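Long-range contacts in 3'-5' exonuclease crn-4 (Caenorhabditis elegans, PDB 5DK5), which degrades DNA and RNA from the 3' end as a metal-dependent DEDDh-family exonuclease and takes part in apoptotic DNA degradation: residues B[22-27]-B[124-129]; B[178-183]-B[203-208]. All coordinates share one frame; numbering follows the deposited sequence.

In the fold
The two contacts follow one another along the chain: contact 1 (22-27 with 124-129) closes before contact 2 (178-183 with 203-208) opens. Their centres are 21 Å apart and their nearest atoms about 7 Å, so they do not touch. Contact 1 lies 3 Å from the centre of the chain, where strand 20-28 of the mixed sheet meets helix 124-136; contact 2 lies 21 Å from that centre. Helix 191-207 relates them. Near its start it carries the metal ligand Asp194 and packs on Asp25 of contact 1, while its last turns form one side of contact 2. The same helix thus runs from the active site to peripheral packing against the end of helix 172-179.

Contact 1: B[22-27]-B[124-129]; sequences LILDFE and QDLWRI. With IPA (isopropyl alcohol), chain M.
The DxE strand of the DEDDh active site meets helix 124-136 where Asp125 grips the backbone of Phe26. Phe26 N donates to Asp125 OD2 at 2.9 Å with an N-H...O angle of 175°, and the carboxylate oxygen is met end-on, nearly along its C-O bond. The bond pins the Asp125 carboxylate to the backbone of Phe26, the residue between the magnesium ligands Asp25 and Glu27 in sequence. Asp125 OD2 also lies 4.2 Å from Asp25 OD2, and its position is consistent with the second aspartate of the family signature.

Apolar contacts flank the polar one. Leu24 CD2 reaches Asp125 CB (3.9 Å) and also touches Leu126 CD2. Phe26 CB packs on Ile129 CG2 at 3.7 Å, and the edge of the Phe26 ring faces the helix backbone, with CD2 3.4 Å from Asp125 O. Residues 124-129 make a wider pi-type turn, in which Gln124 O accepts from both Arg128 N and Ile129 N.

Beyond this junction, a bend at chi3 (65°) brings the Arg128 guanidinium alongside the Gln124 side chain. NE then bonds Gln124 OE1 at 2.6 Å, almost straight (177°) and in the guanidinium plane, while NH1 reaches O2 of the isopropanol at 3.2 Å. Ile129 CG1 lies over one guanidinium face. With an alanine here, the Gln124 amide would probably lose the partner that fixes its rotation, and Ile129 the flat group beside it.

Strand 20-28 runs between strand 41-50, antiparallel to it, and parallel strand 116-120. The Phe26 ring meets that of Phe44, Asp25 packs on Ala191 and Cys195 of helix 191-207, and helix 239-249 contacts Gln124, Trp127 and Arg128.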
# COMPACT_ATOMS: atom_id res chain seq x y z
N LEU B 22 -8.27 19.30 24.28
CA LEU B 22 -8.44 19.00 22.87
C LEU B 22 -8.45 17.50 22.64
O LEU B 22 -7.43 16.84 22.77
CB LEU B 22 -7.33 19.65 22.04
CG LEU B 22 -7.17 21.16 22.17
CD1 LEU B 22 -6.01 21.65 21.33
CD2 LEU B 22 -8.45 21.89 21.79
N ILE B 23 -9.62 16.96 22.31
CA ILE B 23 -9.73 15.53 22.05
C ILE B 23 -9.15 15.25 20.66
O ILE B 23 -9.73 15.63 19.65
CB ILE B 23 -11.19 15.05 22.12
CG1 ILE B 23 -11.73 15.20 23.55
CG2 ILE B 23 -11.30 13.58 21.70
CD1 ILE B 23 -12.30 16.57 23.85
N LEU B 24 -8.00 14.58 20.63
CA LEU B 24 -7.25 14.36 19.40
C LEU B 24 -7.41 12.94 18.87
O LEU B 24 -7.51 11.99 19.65
CB LEU B 24 -5.77 14.68 19.64
CG LEU B 24 -4.79 14.39 18.50
CD1 LEU B 24 -3.68 15.43 18.51
CD2 LEU B 24 -4.20 12.99 18.61
N ASP B 25 -7.41 12.79 17.55
CA ASP B 25 -7.53 11.48 16.92
C ASP B 25 -6.84 11.43 15.56
O ASP B 25 -7.11 12.25 14.68
CB ASP B 25 -9.00 11.10 16.75
CG ASP B 25 -9.18 9.73 16.14
OD1 ASP B 25 -9.12 9.60 14.90
OD2 ASP B 25 -9.38 8.77 16.91
N PHE B 26 -5.97 10.44 15.40
CA PHE B 26 -5.32 10.18 14.12
C PHE B 26 -5.84 8.88 13.52
O PHE B 26 -6.07 7.90 14.23
CB PHE B 26 -3.80 10.08 14.27
CG PHE B 26 -3.12 11.40 14.55
CD1 PHE B 26 -3.28 12.47 13.68
CD2 PHE B 26 -2.30 11.55 15.65
CE1 PHE B 26 -2.64 13.67 13.93
CE2 PHE B 26 -1.66 12.75 15.90
CZ PHE B 26 -1.83 13.81 15.04
N GLU B 27 -6.04 8.89 12.21
CA GLU B 27 -6.25 7.66 11.44
C GLU B 27 -5.10 7.54 10.46
O GLU B 27 -4.61 8.55 9.94
CB GLU B 27 -7.60 7.68 10.72
CG GLU B 27 -8.79 7.83 11.65
CD GLU B 27 -8.91 6.70 12.66
OE1 GLU B 27 -8.56 5.55 12.31
OE2 GLU B 27 -9.36 6.96 13.80
N GLN B 124 -1.57 5.17 21.59
CA GLN B 124 -1.27 4.97 20.18
C GLN B 124 -1.16 6.26 19.37
O GLN B 124 -0.22 6.44 18.60
CB GLN B 124 -2.33 4.07 19.54
CG GLN B 124 -2.45 2.70 20.19
CD GLN B 124 -1.16 1.91 20.13
OE1 GLN B 124 -0.43 1.98 19.14
NE2 GLN B 124 -0.86 1.17 21.19
N ASP B 125 -2.12 7.17 19.56
CA ASP B 125 -2.20 8.38 18.75
C ASP B 125 -0.92 9.22 18.80
O ASP B 125 -0.44 9.68 17.76
CB ASP B 125 -3.38 9.24 19.19
CG ASP B 125 -4.72 8.62 18.84
OD1 ASP B 125 -5.27 7.86 19.67
OD2 ASP B 125 -5.23 8.89 17.73
N LEU B 126 -0.37 9.42 19.99
CA LEU B 126 0.77 10.32 20.16
C LEU B 126 2.10 9.58 20.34
O LEU B 126 3.11 9.97 19.75
CB LEU B 126 0.53 11.25 21.35
CG LEU B 126 -0.60 12.27 21.17
CD1 LEU B 126 -0.72 13.15 22.41
CD2 LEU B 126 -0.40 13.14 19.93
N TRP B 127 2.11 8.51 21.13
CA TRP B 127 3.35 7.78 21.34
C TRP B 127 3.83 7.07 20.07
O TRP B 127 5.02 7.08 19.78
CB TRP B 127 3.20 6.75 22.47
CG TRP B 127 4.20 5.65 22.37
CD1 TRP B 127 5.53 5.72 22.65
CD2 TRP B 127 3.95 4.31 21.93
NE1 TRP B 127 6.13 4.50 22.43
CE2 TRP B 127 5.18 3.62 21.98
CE3 TRP B 127 2.81 3.62 21.50
CZ2 TRP B 127 5.30 2.28 21.62
CZ3 TRP B 127 2.93 2.29 21.14
CH2 TRP B 127 4.17 1.63 21.21
N ARG B 128 2.91 6.47 19.33
CA ARG B 128 3.27 5.72 18.12
C ARG B 128 3.04 6.53 16.85
O ARG B 128 3.99 6.90 16.15
CB ARG B 128 2.50 4.40 18.03
CG ARG B 128 2.81 3.58 16.78
CD ARG B 128 2.20 2.19 16.83
NE ARG B 128 0.74 2.23 16.83
CZ ARG B 128 -0.01 2.38 15.74
NH1 ARG B 128 0.55 2.51 14.55
NH2 ARG B 128 -1.33 2.42 15.85
N ILE B 129 1.77 6.81 16.55
CA ILE B 129 1.39 7.41 15.28
C ILE B 129 2.04 8.78 15.08
O ILE B 129 2.66 9.02 14.04
CB ILE B 129 -0.15 7.55 15.18
CG1 ILE B 129 -0.78 6.16 15.14
CG2 ILE B 129 -0.54 8.38 13.94
CD1 ILE B 129 -2.30 6.15 15.14
C1 IPA M . 4.95 2.55 12.27
C2 IPA M . 4.88 1.65 13.48
C3 IPA M . 5.66 2.28 14.62
O2 IPA M . 3.53 1.50 13.86

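Contact 2: B[178-183]-B[203-208]; sequences EYYDLP and QRMINM
Tyr180 brings its ring against three side chains at the end of helix 191-207, each meeting a different part of it. Arg204 CG lies 3.8 Å from Tyr180 CD1, near the root of the ring and oblique to its plane. Met205 crosses the tyrosine at about a right angle, placing its CG 3.7 Å from Tyr180 CZ and 3.4 Å from Tyr180 OH. Met208 comes in at the ring edge, close to the plane, with CG 3.9 Å from Tyr180 CE1. The hydroxyl is buried against Met205 CG and has no polar partner in the model. Within its own segment, Tyr179 CD2 sits 3.5 Å above the centre of one face of the Tyr180 ring.

Arg204 does not run out straight. Its CG is anti to the backbone N, but successive bends at chi2 (61°) and chi3 (69°) fold the chain past the ring and carry the guanidinium up to the turn. It is the CG methylene that touches the ring, while the guanidinium lies beyond it, its plane 82° from the ring's. Arg204 NH1 comes within 3.2 Å of Tyr180 O, the carbonyl at the helix end.

That end is a Schellman motif: helix 172-179 stops, Tyr180 leaves helical geometry, and Asp181, with positive phi, is the C-prime residue. The reversal brings Leu182 back toward the second helix. Its CD2 then covers one guanidinium face, off-centre toward the rim, 3.5 Å from Arg204 NH2, so the charged group lies against a methyl and beside a carbonyl.

Helix 151-161 supplies further packing: Phe155 touches Tyr180, and Leu151 and Ile154 touch Met205.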
# COMPACT_ATOMS: atom_id res chain seq x y z
N GLU B 178 -19.91 1.47 26.84
CA GLU B 178 -20.74 0.42 27.42
C GLU B 178 -20.82 0.56 28.93
O GLU B 178 -21.84 0.25 29.54
CB GLU B 178 -20.19 -0.96 27.04
CG GLU B 178 -21.08 -2.12 27.48
CD GLU B 178 -20.55 -3.46 27.03
OE1 GLU B 178 -19.43 -3.51 26.47
OE2 GLU B 178 -21.24 -4.48 27.25
N TYR B 179 -19.73 1.02 29.54
CA TYR B 179 -19.66 1.16 30.99
C TYR B 179 -20.62 2.24 31.49
O TYR B 179 -21.36 2.03 32.45
CB TYR B 179 -18.23 1.49 31.43
CG TYR B 179 -18.05 1.55 32.93
CD1 TYR B 179 -17.71 0.41 33.65
CD2 TYR B 179 -18.22 2.74 33.62
CE1 TYR B 179 -17.54 0.46 35.02
CE2 TYR B 179 -18.05 2.79 34.99
CZ TYR B 179 -17.71 1.65 35.69
OH TYR B 179 -17.54 1.70 37.05
N TYR B 180 -20.59 3.40 30.83
CA TYR B 180 -21.44 4.52 31.21
C TYR B 180 -22.77 4.49 30.46
O TYR B 180 -23.57 5.43 30.56
CB TYR B 180 -20.72 5.84 30.95
CG TYR B 180 -19.47 6.02 31.79
CD1 TYR B 180 -19.53 6.56 33.06
CD2 TYR B 180 -18.22 5.64 31.30
CE1 TYR B 180 -18.39 6.72 33.83
CE2 TYR B 180 -17.08 5.80 32.06
CZ TYR B 180 -17.17 6.34 33.32
OH TYR B 180 -16.03 6.49 34.08
N ASP B 181 -23.01 3.41 29.72
CA ASP B 181 -24.23 3.25 28.94
C ASP B 181 -24.46 4.45 28.03
O ASP B 181 -25.53 5.07 28.06
CB ASP B 181 -25.43 3.04 29.87
CG ASP B 181 -26.63 2.44 29.16
OD1 ASP B 181 -26.70 2.52 27.91
OD2 ASP B 181 -27.51 1.87 29.85
N LEU B 182 -23.45 4.77 27.23
CA LEU B 182 -23.53 5.88 26.28
C LEU B 182 -23.80 5.34 24.87
O LEU B 182 -23.16 4.38 24.45
CB LEU B 182 -22.24 6.70 26.30
CG LEU B 182 -21.93 7.44 27.60
CD1 LEU B 182 -20.54 8.05 27.52
CD2 LEU B 182 -22.96 8.52 27.88
N PRO B 183 -24.75 5.96 24.15
CA PRO B 183 -24.98 5.51 22.77
C PRO B 183 -23.79 5.81 21.86
O PRO B 183 -23.30 6.93 21.85
CB PRO B 183 -26.21 6.33 22.34
CG PRO B 183 -26.19 7.53 23.21
CD PRO B 183 -25.63 7.07 24.52
N GLN B 203 -16.65 13.96 29.11
CA GLN B 203 -17.62 14.79 29.80
C GLN B 203 -18.36 14.01 30.88
O GLN B 203 -18.42 14.43 32.04
CB GLN B 203 -18.63 15.37 28.80
CG GLN B 203 -19.63 16.34 29.40
CD GLN B 203 -20.55 16.94 28.36
OE1 GLN B 203 -21.12 16.23 27.53
NE2 GLN B 203 -20.70 18.26 28.39
N ARG B 204 -18.91 12.86 30.49
CA ARG B 204 -19.65 12.01 31.42
C ARG B 204 -18.78 11.57 32.59
O ARG B 204 -19.26 11.45 33.71
CB ARG B 204 -20.21 10.79 30.69
CG ARG B 204 -20.88 9.75 31.59
CD ARG B 204 -22.08 10.32 32.33
NE ARG B 204 -23.19 10.61 31.44
CZ ARG B 204 -24.11 9.72 31.06
NH1 ARG B 204 -24.07 8.47 31.50
NH2 ARG B 204 -25.08 10.09 30.24
N MET B 205 -17.50 11.34 32.31
CA MET B 205 -16.59 10.87 33.34
C MET B 205 -16.42 11.88 34.47
O MET B 205 -16.51 11.51 35.64
CB MET B 205 -15.22 10.53 32.73
CG MET B 205 -15.17 9.15 32.11
SD MET B 205 -13.60 8.76 31.31
CE MET B 205 -12.48 8.81 32.70
N ILE B 206 -16.19 13.15 34.14
CA ILE B 206 -15.98 14.15 35.18
C ILE B 206 -17.30 14.44 35.89
O ILE B 206 -17.32 14.80 37.06
CB ILE B 206 -15.38 15.47 34.62
CG1 ILE B 206 -16.43 16.34 33.90
CG2 ILE B 206 -14.20 15.17 33.70
CD1 ILE B 206 -15.95 17.75 33.62
N ASN B 207 -18.40 14.27 35.17
CA ASN B 207 -19.72 14.45 35.75
C ASN B 207 -20.05 13.32 36.71
O ASN B 207 -20.87 13.47 37.62
CB ASN B 207 -20.79 14.55 34.65
CG ASN B 207 -20.61 15.77 33.77
OD1 ASN B 207 -19.85 16.68 34.09
ND2 ASN B 207 -21.33 15.80 32.65
N MET B 208 -19.40 12.17 36.50
CA MET B 208 -19.48 11.06 37.45
C MET B 208 -18.42 11.21 38.54
O MET B 208 -18.35 10.39 39.46
CB MET B 208 -19.30 9.72 36.72
CG MET B 208 -20.47 9.32 35.84
SD MET B 208 -21.96 8.91 36.78
CE MET B 208 -22.98 8.19 35.50